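Local coordinates for tetracycline repressor protein class G (Acinetobacter baumannii, PDB 6RX9), which binds tetracyclines and probably represses the tetracycline resistance gene tetA by binding its operator sites, its affinity for them falling once the drug is bound, at residues A11-L16 against R28-R33; E73-F78 against G198-R203; A89-R94 against E147-D152. All blocks are in the same frame, centred on the assembly; numbering follows the deposited sequence.

Contact 1 (A11-L16 against R28-R33); sequences AAALEL and RKLAER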
loop_
_atom_site.group_PDB
_atom_site.type_symbol
_atom_site.label_atom_id
_atom_site.label_comp_id
_atom_site.label_asym_id
_atom_site.label_seq_id
_atom_site.Cartn_x
_atom_site.Cartn_y
_atom_site.Cartn_z
ATOM N N ALA A 11 -9.363 23.703 2.165
ATOM C CA ALA A 11 -8.147 24.422 2.613
ATOM C C ALA A 11 -8.041 24.331 4.142
ATOM O O ALA A 11 -6.946 24.013 4.643
ATOM C CB ALA A 11 -8.174 25.853 2.140
ATOM N N ALA A 12 -9.149 24.574 4.850
ATOM C CA ALA A 12 -9.244 24.506 6.329
ATOM C C ALA A 12 -9.108 23.054 6.805
ATOM O O ALA A 12 -8.448 22.833 7.842
ATOM C CB ALA A 12 -10.547 25.115 6.786
ATOM N N ALA A 13 -9.723 22.108 6.089
ATOM C CA ALA A 13 -9.719 20.662 6.413
ATOM C C ALA A 13 -8.286 20.117 6.338
ATOM O O ALA A 13 -7.926 19.274 7.183
ATOM C CB ALA A 13 -10.645 19.915 5.486
ATOM N N LEU A 14 -7.499 20.585 5.365
ATOM C CA LEU A 14 -6.084 20.165 5.181
ATOM C C LEU A 14 -5.241 20.640 6.371
ATOM O O LEU A 14 -4.474 19.818 6.904
ATOM C CB LEU A 14 -5.555 20.713 3.851
ATOM C CG LEU A 14 -6.028 19.967 2.604
ATOM C CD1 LEU A 14 -5.693 20.753 1.347
ATOM C CD2 LEU A 14 -5.426 18.572 2.534
ATOM N N GLU A 15 -5.387 21.905 6.784
ATOM C CA GLU A 15 -4.665 22.478 7.955
ATOM C C GLU A 15 -5.018 21.670 9.209
ATOM O O GLU A 15 -4.096 21.336 9.973
ATOM C CB GLU A 15 -5.003 23.958 8.150
ATOM C CG GLU A 15 -4.428 24.849 7.066
ATOM C CD GLU A 15 -4.486 26.344 7.331
ATOM O OE1 GLU A 15 -5.151 26.760 8.307
ATOM O OE2 GLU A 15 -3.866 27.092 6.550
ATOM N N LEU A 16 -6.306 21.359 9.390
ATOM C CA LEU A 16 -6.842 20.607 10.555
ATOM C C LEU A 16 -6.280 19.179 10.541
ATOM O O LEU A 16 -5.839 18.711 11.607
ATOM C CB LEU A 16 -8.373 20.611 10.486
ATOM C CG LEU A 16 -9.110 20.103 11.724
ATOM C CD1 LEU A 16 -8.573 20.748 12.996
ATOM C CD2 LEU A 16 -10.605 20.360 11.593
ATOM N N ARG A 28 -17.753 18.356 12.590
ATOM C CA ARG A 28 -18.094 19.336 13.655
ATOM C C ARG A 28 -16.878 20.227 13.946
ATOM O O ARG A 28 -17.062 21.456 14.030
ATOM C CB ARG A 28 -18.584 18.629 14.922
ATOM C CG ARG A 28 -19.212 19.567 15.942
ATOM C CD ARG A 28 -20.327 20.417 15.354
ATOM N NE ARG A 28 -20.905 21.320 16.337
ATOM C CZ ARG A 28 -21.792 20.974 17.265
ATOM N NH1 ARG A 28 -22.247 21.887 18.107
ATOM N NH2 ARG A 28 -22.218 19.725 17.359
ATOM N N LYS A 29 -15.688 19.636 14.080
ATOM C CA LYS A 29 -14.420 20.373 14.339
ATOM C C LYS A 29 -14.101 21.280 13.144
ATOM O O LYS A 29 -13.616 22.408 13.374
ATOM C CB LYS A 29 -13.279 19.394 14.631
ATOM C CG LYS A 29 -13.324 18.764 16.017
ATOM C CD LYS A 29 -12.285 17.686 16.219
ATOM C CE LYS A 29 -12.363 17.042 17.585
ATOM N NZ LYS A 29 -11.400 15.926 17.716
ATOM N N LEU A 30 -14.384 20.815 11.923
ATOM C CA LEU A 30 -14.165 21.586 10.670
ATOM C C LEU A 30 -15.050 22.841 10.677
ATOM O O LEU A 30 -14.511 23.938 10.441
ATOM C CB LEU A 30 -14.471 20.690 9.465
ATOM C CG LEU A 30 -14.271 21.328 8.091
ATOM C CD1 LEU A 30 -12.936 22.052 8.005
ATOM C CD2 LEU A 30 -14.381 20.279 6.995
ATOM N N ALA A 31 -16.351 22.682 10.943
ATOM C CA ALA A 31 -17.342 23.786 10.989
ATOM C C ALA A 31 -16.866 24.858 11.976
ATOM O O ALA A 31 -16.917 26.055 11.620
ATOM C CB ALA A 31 -18.705 23.258 11.366
ATOM N N GLU A 32 -16.411 24.433 13.162
ATOM C CA GLU A 32 -15.910 25.314 14.253
ATOM C C GLU A 32 -14.711 26.125 13.741
ATOM O O GLU A 32 -14.703 27.355 13.946
ATOM C CB GLU A 32 -15.539 24.476 15.478
ATOM C CG GLU A 32 -15.063 25.295 16.666
ATOM C CD GLU A 32 -14.699 24.488 17.904
ATOM O OE1 GLU A 32 -14.349 23.299 17.758
ATOM O OE2 GLU A 32 -14.766 25.054 19.017
ATOM N N ARG A 33 -13.752 25.456 13.090
ATOM C CA ARG A 33 -12.512 26.065 12.531
ATOM C C ARG A 33 -12.884 27.131 11.490
ATOM O O ARG A 33 -12.240 28.200 11.486
ATOM C CB ARG A 33 -11.616 24.970 11.939
ATOM C CG ARG A 33 -10.368 25.476 11.224
ATOM C CD ARG A 33 -9.495 26.367 12.087
ATOM N NE ARG A 33 -9.096 25.723 13.333
ATOM C CZ ARG A 33 -8.065 24.892 13.477
ATOM N NH1 ARG A 33 -7.806 24.373 14.666
ATOM N NH2 ARG A 33 -7.299 24.574 12.445
#
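L16 lays its CD2 methyl on the backbone of the facing helix, with CD2 3.8 Å from the amide N of L30 and 4.2 Å from CB of K29. Its other methyl, CD1, sits over one face of the R33 guanidinium, 4.1 Å from both NH1 and NH2 of R33. The arginine comes back over the leucine because its chain is bent at chi2 and chi3 (55° and 56°), while NH1 goes on to a salt bridge with E19 further along helix 6-20. This is part of the DNA-binding head of a TetR-family repressor: helix 27-34 is the first helix of the helix-turn-helix (residues 26-45), and helix 6-20 packs against it, the axes of the two segments approaching to 9.8 Å and their N-to-C directions at 114°. A13 and L30 come nearest, their CA atoms 6.2 Å apart, and the end of L30 bends in over the alanine, CD1 lying 3.7 Å from the amide N of A13 and both methyls 4.0 Å from its CB. A12 CB meets the same L30 CD1 methyl at 4.1 Å. L51 of helix 48-59 touches both A13 and L30, and L41 of helix 38-42 touches L30, which joins this pair to the rest of the head. K29 contributes little beyond its CB; its extended chain leads away, and NZ hydrogen-bonds to S24 O.

Contact 2 (E73-F78 against G198-R203); sequences EDWRVF and GFERLR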
loop_
_atom_site.group_PDB
_atom_site.type_symbol
_atom_site.label_atom_id
_atom_site.label_comp_id
_atom_site.label_asym_id
_atom_site.label_seq_id
_atom_site.Cartn_x
_atom_site.Cartn_y
_atom_site.Cartn_z
ATOM N N GLU A 73 11.990 13.609 -23.301
ATOM C CA GLU A 73 12.203 12.812 -22.059
ATOM C C GLU A 73 11.852 11.351 -22.373
ATOM O O GLU A 73 10.813 11.118 -23.017
ATOM C CB GLU A 73 11.408 13.404 -20.887
ATOM C CG GLU A 73 10.204 12.583 -20.445
ATOM C CD GLU A 73 9.515 13.069 -19.177
ATOM O OE1 GLU A 73 10.211 13.583 -18.277
ATOM O OE2 GLU A 73 8.280 12.933 -19.089
ATOM N N ASP A 74 12.702 10.409 -21.956
ATOM C CA ASP A 74 12.509 8.956 -22.208
ATOM C C ASP A 74 11.582 8.388 -21.125
ATOM O O ASP A 74 11.346 9.086 -20.116
ATOM C CB ASP A 74 13.846 8.211 -22.275
ATOM C CG ASP A 74 14.429 7.880 -20.914
ATOM O OD1 ASP A 74 14.504 8.798 -20.076
ATOM O OD2 ASP A 74 14.777 6.702 -20.695
ATOM N N TRP A 75 11.083 7.170 -21.341
ATOM C CA TRP A 75 10.084 6.489 -20.476
ATOM C C TRP A 75 10.623 6.313 -19.048
ATOM O O TRP A 75 9.803 6.330 -18.113
ATOM C CB TRP A 75 9.649 5.152 -21.092
ATOM C CG TRP A 75 10.726 4.115 -21.194
ATOM C CD1 TRP A 75 11.590 3.915 -22.233
ATOM C CD2 TRP A 75 11.032 3.103 -20.221
ATOM N NE1 TRP A 75 12.419 2.858 -21.968
ATOM C CE2 TRP A 75 12.099 2.338 -20.741
ATOM C CE3 TRP A 75 10.512 2.771 -18.965
ATOM C CZ2 TRP A 75 12.651 1.266 -20.042
ATOM C CZ3 TRP A 75 11.060 1.713 -18.275
ATOM C CH2 TRP A 75 12.114 0.972 -18.808
ATOM N N ARG A 76 11.940 6.154 -18.882
ATOM C CA ARG A 76 12.579 5.892 -17.561
ATOM C C ARG A 76 12.447 7.134 -16.670
ATOM O O ARG A 76 12.060 6.981 -15.494
ATOM C CB ARG A 76 14.049 5.501 -17.731
ATOM C CG ARG A 76 14.261 4.223 -18.529
ATOM C CD ARG A 76 15.730 3.850 -18.619
ATOM N NE ARG A 76 16.034 3.105 -19.833
ATOM C CZ ARG A 76 16.596 3.603 -20.937
ATOM N NH1 ARG A 76 16.818 2.806 -21.970
ATOM N NH2 ARG A 76 16.938 4.878 -21.017
ATOM N N VAL A 77 12.746 8.316 -17.211
ATOM C CA VAL A 77 12.661 9.612 -16.475
ATOM C C VAL A 77 11.187 9.905 -16.164
ATOM O O VAL A 77 10.909 10.343 -15.032
ATOM C CB VAL A 77 13.332 10.757 -17.258
ATOM C CG1 VAL A 77 13.062 12.113 -16.626
ATOM C CG2 VAL A 77 14.830 10.523 -17.400
ATOM N N PHE A 78 10.281 9.649 -17.117
ATOM C CA PHE A 78 8.818 9.868 -16.965
ATOM C C PHE A 78 8.283 9.060 -15.775
ATOM O O PHE A 78 7.607 9.654 -14.915
ATOM C CB PHE A 78 8.047 9.489 -18.232
ATOM C CG PHE A 78 6.553 9.479 -18.033
ATOM C CD1 PHE A 78 5.876 10.652 -17.737
ATOM C CD2 PHE A 78 5.829 8.299 -18.104
ATOM C CE1 PHE A 78 4.505 10.649 -17.532
ATOM C CE2 PHE A 78 4.458 8.296 -17.894
ATOM C CZ PHE A 78 3.799 9.470 -17.612
ATOM N N GLY A 198 13.942 -3.248 -14.160
ATOM C CA GLY A 198 13.247 -4.508 -14.487
ATOM C C GLY A 198 12.330 -4.377 -15.691
ATOM O O GLY A 198 12.254 -5.342 -16.474
ATOM N N PHE A 199 11.639 -3.241 -15.836
ATOM C CA PHE A 199 10.729 -2.963 -16.979
ATOM C C PHE A 199 11.510 -3.039 -18.296
ATOM O O PHE A 199 10.957 -3.582 -19.270
ATOM C CB PHE A 199 10.049 -1.598 -16.844
ATOM C CG PHE A 199 9.065 -1.468 -15.706
ATOM C CD1 PHE A 199 8.361 -2.564 -15.228
ATOM C CD2 PHE A 199 8.822 -0.229 -15.133
ATOM C CE1 PHE A 199 7.454 -2.423 -14.190
ATOM C CE2 PHE A 199 7.912 -0.092 -14.097
ATOM C CZ PHE A 199 7.230 -1.189 -13.628
ATOM N N GLU A 200 12.749 -2.538 -18.312
ATOM C CA GLU A 200 13.616 -2.457 -19.523
ATOM C C GLU A 200 13.581 -3.785 -20.293
ATOM O O GLU A 200 13.419 -3.738 -21.528
ATOM C CB GLU A 200 15.064 -2.119 -19.158
ATOM C CG GLU A 200 15.229 -0.791 -18.440
ATOM C CD GLU A 200 16.549 -0.081 -18.694
ATOM O OE1 GLU A 200 16.846 0.203 -19.873
ATOM O OE2 GLU A 200 17.271 0.196 -17.713
ATOM N N ARG A 201 13.703 -4.917 -19.588
ATOM C CA ARG A 201 13.833 -6.275 -20.192
ATOM C C ARG A 201 12.445 -6.875 -20.461
ATOM O O ARG A 201 12.334 -7.658 -21.421
ATOM C CB ARG A 201 14.636 -7.252 -19.317
ATOM C CG ARG A 201 15.206 -6.691 -18.018
ATOM C CD ARG A 201 16.574 -6.057 -18.198
ATOM N NE ARG A 201 16.729 -4.785 -17.503
ATOM C CZ ARG A 201 17.816 -4.014 -17.560
ATOM N NH1 ARG A 201 18.865 -4.384 -18.278
ATOM N NH2 ARG A 201 17.849 -2.869 -16.899
ATOM N N LEU A 202 11.434 -6.543 -19.649
ATOM C CA LEU A 202 10.091 -7.190 -19.692
ATOM C C LEU A 202 9.070 -6.306 -20.425
ATOM O O LEU A 202 7.883 -6.668 -20.398
ATOM C CB LEU A 202 9.632 -7.485 -18.260
ATOM C CG LEU A 202 10.593 -8.320 -17.411
ATOM C CD1 LEU A 202 9.940 -8.716 -16.095
ATOM C CD2 LEU A 202 11.062 -9.557 -18.163
ATOM N N ARG A 203 9.516 -5.228 -21.082
ATOM C CA ARG A 203 8.658 -4.234 -21.790
ATOM C C ARG A 203 7.643 -4.927 -22.710
ATOM O O ARG A 203 6.472 -4.501 -22.713
ATOM C CB ARG A 203 9.512 -3.277 -22.630
ATOM C CG ARG A 203 10.123 -2.129 -21.841
ATOM C CD ARG A 203 10.777 -1.110 -22.748
ATOM N NE ARG A 203 11.971 -1.642 -23.390
ATOM C CZ ARG A 203 12.705 -0.987 -24.283
ATOM N NH1 ARG A 203 12.371 0.240 -24.652
ATOM N NH2 ARG A 203 13.773 -1.563 -24.809
#
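E200 OE1 is held by two nitrogens of R76, NE at 3.0 Å and NH1 at 3.3 Å, both bonds weak and bent, with the guanidinium and carboxylate planes 55° apart. They belong to a four-residue salt-bridge network in the C-terminal, tetracycline-binding domain, where the start of helix 75-91 meets the end of helix 185-202. The network runs on at both ends: R76 NH2 pairs with D74 OD2 at 2.8 Å, and E200 OE2 with NH2 of R201. D74 is the N-cap of helix 75-91, its carboxylate taking weak bonds from the amides of R76 and V77, so R76 links a helix cap to the opposing helix. R201 also lies close to R201 of the second subunit, a like-charge pair that the E200 carboxylate and A197 O may offset.

W75 fills the apolar part of the contact. Its first torsion of 65° sets CG between the backbone N and the carbonyl carbon and sends the indole across to helix 185-202. CG of R76 lies over one face of the ring and CD of R203 over the opposite face, offset toward the rim. CG of E200 packs at the indole edge, 3.6 Å from CH2 of W75. CB of F199 makes an apolar contact with CZ3 of W75 at 3.7 Å. F125 adds an edge-to-face contact to the indole, while F199 also packs on S194 of the second subunit. R203 folds back on its own segment: its NE donates to E200 O, three residues earlier, over 3.2 Å, 20° out of the carbonyl plane.

Contact 3 (A89-R94 against E147-D152); sequences ALLSYR and EQQASD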
loop_
_atom_site.group_PDB
_atom_site.type_symbol
_atom_site.label_atom_id
_atom_site.label_comp_id
_atom_site.label_asym_id
_atom_site.label_seq_id
_atom_site.Cartn_x
_atom_site.Cartn_y
_atom_site.Cartn_z
ATOM N N ALA A 89 3.222 13.843 -2.862
ATOM C CA ALA A 89 1.783 14.167 -2.698
ATOM C C ALA A 89 1.211 13.440 -1.474
ATOM O O ALA A 89 0.470 14.082 -0.708
ATOM C CB ALA A 89 1.017 13.803 -3.946
ATOM N N LEU A 90 1.523 12.150 -1.303
ATOM C CA LEU A 90 1.008 11.333 -0.170
ATOM C C LEU A 90 1.705 11.740 1.136
ATOM O O LEU A 90 1.048 11.671 2.189
ATOM C CB LEU A 90 1.197 9.840 -0.466
ATOM C CG LEU A 90 0.347 9.277 -1.607
ATOM C CD1 LEU A 90 0.586 7.788 -1.774
ATOM C CD2 LEU A 90 -1.135 9.555 -1.382
ATOM N N LEU A 91 2.976 12.156 1.077
ATOM C CA LEU A 91 3.769 12.564 2.270
ATOM C C LEU A 91 3.432 14.002 2.688
ATOM O O LEU A 91 3.805 14.368 3.818
ATOM C CB LEU A 91 5.268 12.434 1.975
ATOM C CG LEU A 91 5.842 11.016 1.997
ATOM C CD1 LEU A 91 7.291 11.021 1.533
ATOM C CD2 LEU A 91 5.735 10.394 3.382
ATOM N N SER A 92 2.760 14.783 1.831
ATOM C CA SER A 92 2.541 16.245 2.019
ATOM C C SER A 92 1.586 16.514 3.191
ATOM O O SER A 92 1.613 17.644 3.706
ATOM C CB SER A 92 2.059 16.913 0.753
ATOM O OG SER A 92 0.742 16.510 0.415
ATOM N N TYR A 93 0.782 15.525 3.602
ATOM C CA TYR A 93 -0.177 15.661 4.731
ATOM C C TYR A 93 -0.165 14.404 5.604
ATOM O O TYR A 93 -0.004 13.281 5.085
ATOM C CB TYR A 93 -1.577 15.984 4.204
ATOM C CG TYR A 93 -1.704 17.395 3.696
ATOM C CD1 TYR A 93 -1.906 18.446 4.574
ATOM C CD2 TYR A 93 -1.569 17.693 2.349
ATOM C CE1 TYR A 93 -1.997 19.753 4.131
ATOM C CE2 TYR A 93 -1.661 18.996 1.889
ATOM C CZ TYR A 93 -1.874 20.029 2.783
ATOM O OH TYR A 93 -1.963 21.319 2.347
ATOM N N ARG A 94 -0.335 14.616 6.911
ATOM C CA ARG A 94 -0.514 13.556 7.936
ATOM C C ARG A 94 -1.567 12.556 7.440
ATOM O O ARG A 94 -2.625 13.000 6.952
ATOM C CB ARG A 94 -0.903 14.213 9.264
ATOM C CG ARG A 94 -1.046 13.251 10.431
ATOM C CD ARG A 94 -1.188 14.014 11.731
ATOM N NE ARG A 94 -1.366 13.122 12.865
ATOM C CZ ARG A 94 -1.493 13.516 14.128
ATOM N NH1 ARG A 94 -1.461 14.804 14.438
ATOM N NH2 ARG A 94 -1.649 12.616 15.080
ATOM N N GLU A 147 3.998 2.563 5.104
ATOM C CA GLU A 147 5.003 2.078 6.091
ATOM C C GLU A 147 5.737 3.274 6.716
ATOM O O GLU A 147 5.899 3.286 7.956
ATOM C CB GLU A 147 5.977 1.103 5.425
ATOM C CG GLU A 147 6.878 0.374 6.410
ATOM C CD GLU A 147 7.599 -0.837 5.837
ATOM O OE1 GLU A 147 8.841 -0.792 5.727
ATOM O OE2 GLU A 147 6.917 -1.828 5.503
ATOM N N GLN A 148 6.159 4.239 5.892
ATOM C CA GLN A 148 6.906 5.446 6.338
ATOM C C GLN A 148 6.042 6.258 7.310
ATOM O O GLN A 148 6.564 6.664 8.363
ATOM C CB GLN A 148 7.324 6.307 5.145
ATOM C CG GLN A 148 8.130 7.537 5.545
ATOM C CD GLN A 148 8.865 8.169 4.389
ATOM O OE1 GLN A 148 9.050 7.566 3.334
ATOM N NE2 GLN A 148 9.302 9.403 4.586
ATOM N N GLN A 149 4.772 6.481 6.971
ATOM C CA GLN A 149 3.856 7.346 7.765
ATOM C C GLN A 149 3.418 6.620 9.044
ATOM O O GLN A 149 3.185 7.314 10.054
ATOM C CB GLN A 149 2.677 7.801 6.906
ATOM C CG GLN A 149 3.066 8.910 5.940
ATOM C CD GLN A 149 1.896 9.482 5.181
ATOM O OE1 GLN A 149 0.975 8.770 4.787
ATOM N NE2 GLN A 149 1.939 10.783 4.951
ATOM N N ALA A 150 3.312 5.288 9.014
ATOM C CA ALA A 150 2.995 4.455 10.200
ATOM C C ALA A 150 4.117 4.592 11.238
ATOM O O ALA A 150 3.795 4.684 12.435
ATOM C CB ALA A 150 2.787 3.015 9.794
ATOM N N SER A 151 5.379 4.612 10.789
ATOM C CA SER A 151 6.593 4.782 11.632
ATOM C C SER A 151 6.570 6.150 12.325
ATOM O O SER A 151 6.891 6.201 13.527
ATOM C CB SER A 151 7.855 4.611 10.825
ATOM O OG SER A 151 7.886 3.342 10.191
ATOM N N ASP A 152 6.209 7.209 11.589
ATOM C CA ASP A 152 6.094 8.603 12.100
ATOM C C ASP A 152 5.005 8.675 13.177
ATOM O O ASP A 152 5.265 9.274 14.239
ATOM C CB ASP A 152 5.751 9.596 10.985
ATOM C CG ASP A 152 6.805 9.727 9.900
ATOM O OD1 ASP A 152 7.915 9.188 10.082
ATOM O OD2 ASP A 152 6.501 10.369 8.876
HETATM O O HOH W 1 4.030 12.620 5.822
#
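Q149 turns its CG anti to the carbonyl carbon (chi1 -76°) and then runs straight out (chi2 -174°), which carries its amide to the backbone of 90-93. There one N-H of Q149 NE2 is shared between L90 O at 3.0 Å and Y93 O at 3.2 Å, a bifurcated pair of weak bonds. The other N-H goes to a water 2.9 Å from Q149 NE2, which donates to L91 O at 2.7 Å. Thus three carbonyls, where helix 75-91 runs out into the loop, meet one side-chain amide of helix 127-155, two directly and one through water. Beside it L91 crosses Q148 at about a right angle, its CD2 methyl 3.9 Å from NE2 of Q148, whose OE1 is bonded to R87. CD2 of L91 also packs on CG of Q149 at 4.0 Å. The contact lies in the C-terminal domain close to the ligand region: L90 is about 4 Å, side chain to side chain, from H100, the probable magnesium ligand, and Y93 packs on helix 6-20 of the DNA-binding head. OE1 of Q149 accepts from A97 N, so a flip of the amide would lose all these bonds and its rotation is probably fixed.

From the N terminus, contact 1 closes first, a short loop of 11 residues that sets helix 6-20 against helix 27-34 in the DNA-binding head. The chain then passes helix 48-59 and enters the C-terminal domain, where contacts 2 and 3 share helix 75-91, one near each end. Contact 2 closes a span of 119 residues by bringing the last helix back to the start of helix 75-91, and contact 3, where the far end of helix 75-91 meets helix 127-155, falls wholly within this span. Contacts 1 and 2 sit on opposite sides of the chain's centre, their centres 42 Å apart. Contact 3 lies between and touches contact 1, L14 CB packing 3.7 Å from Y93 CE1, so it borders the head directly.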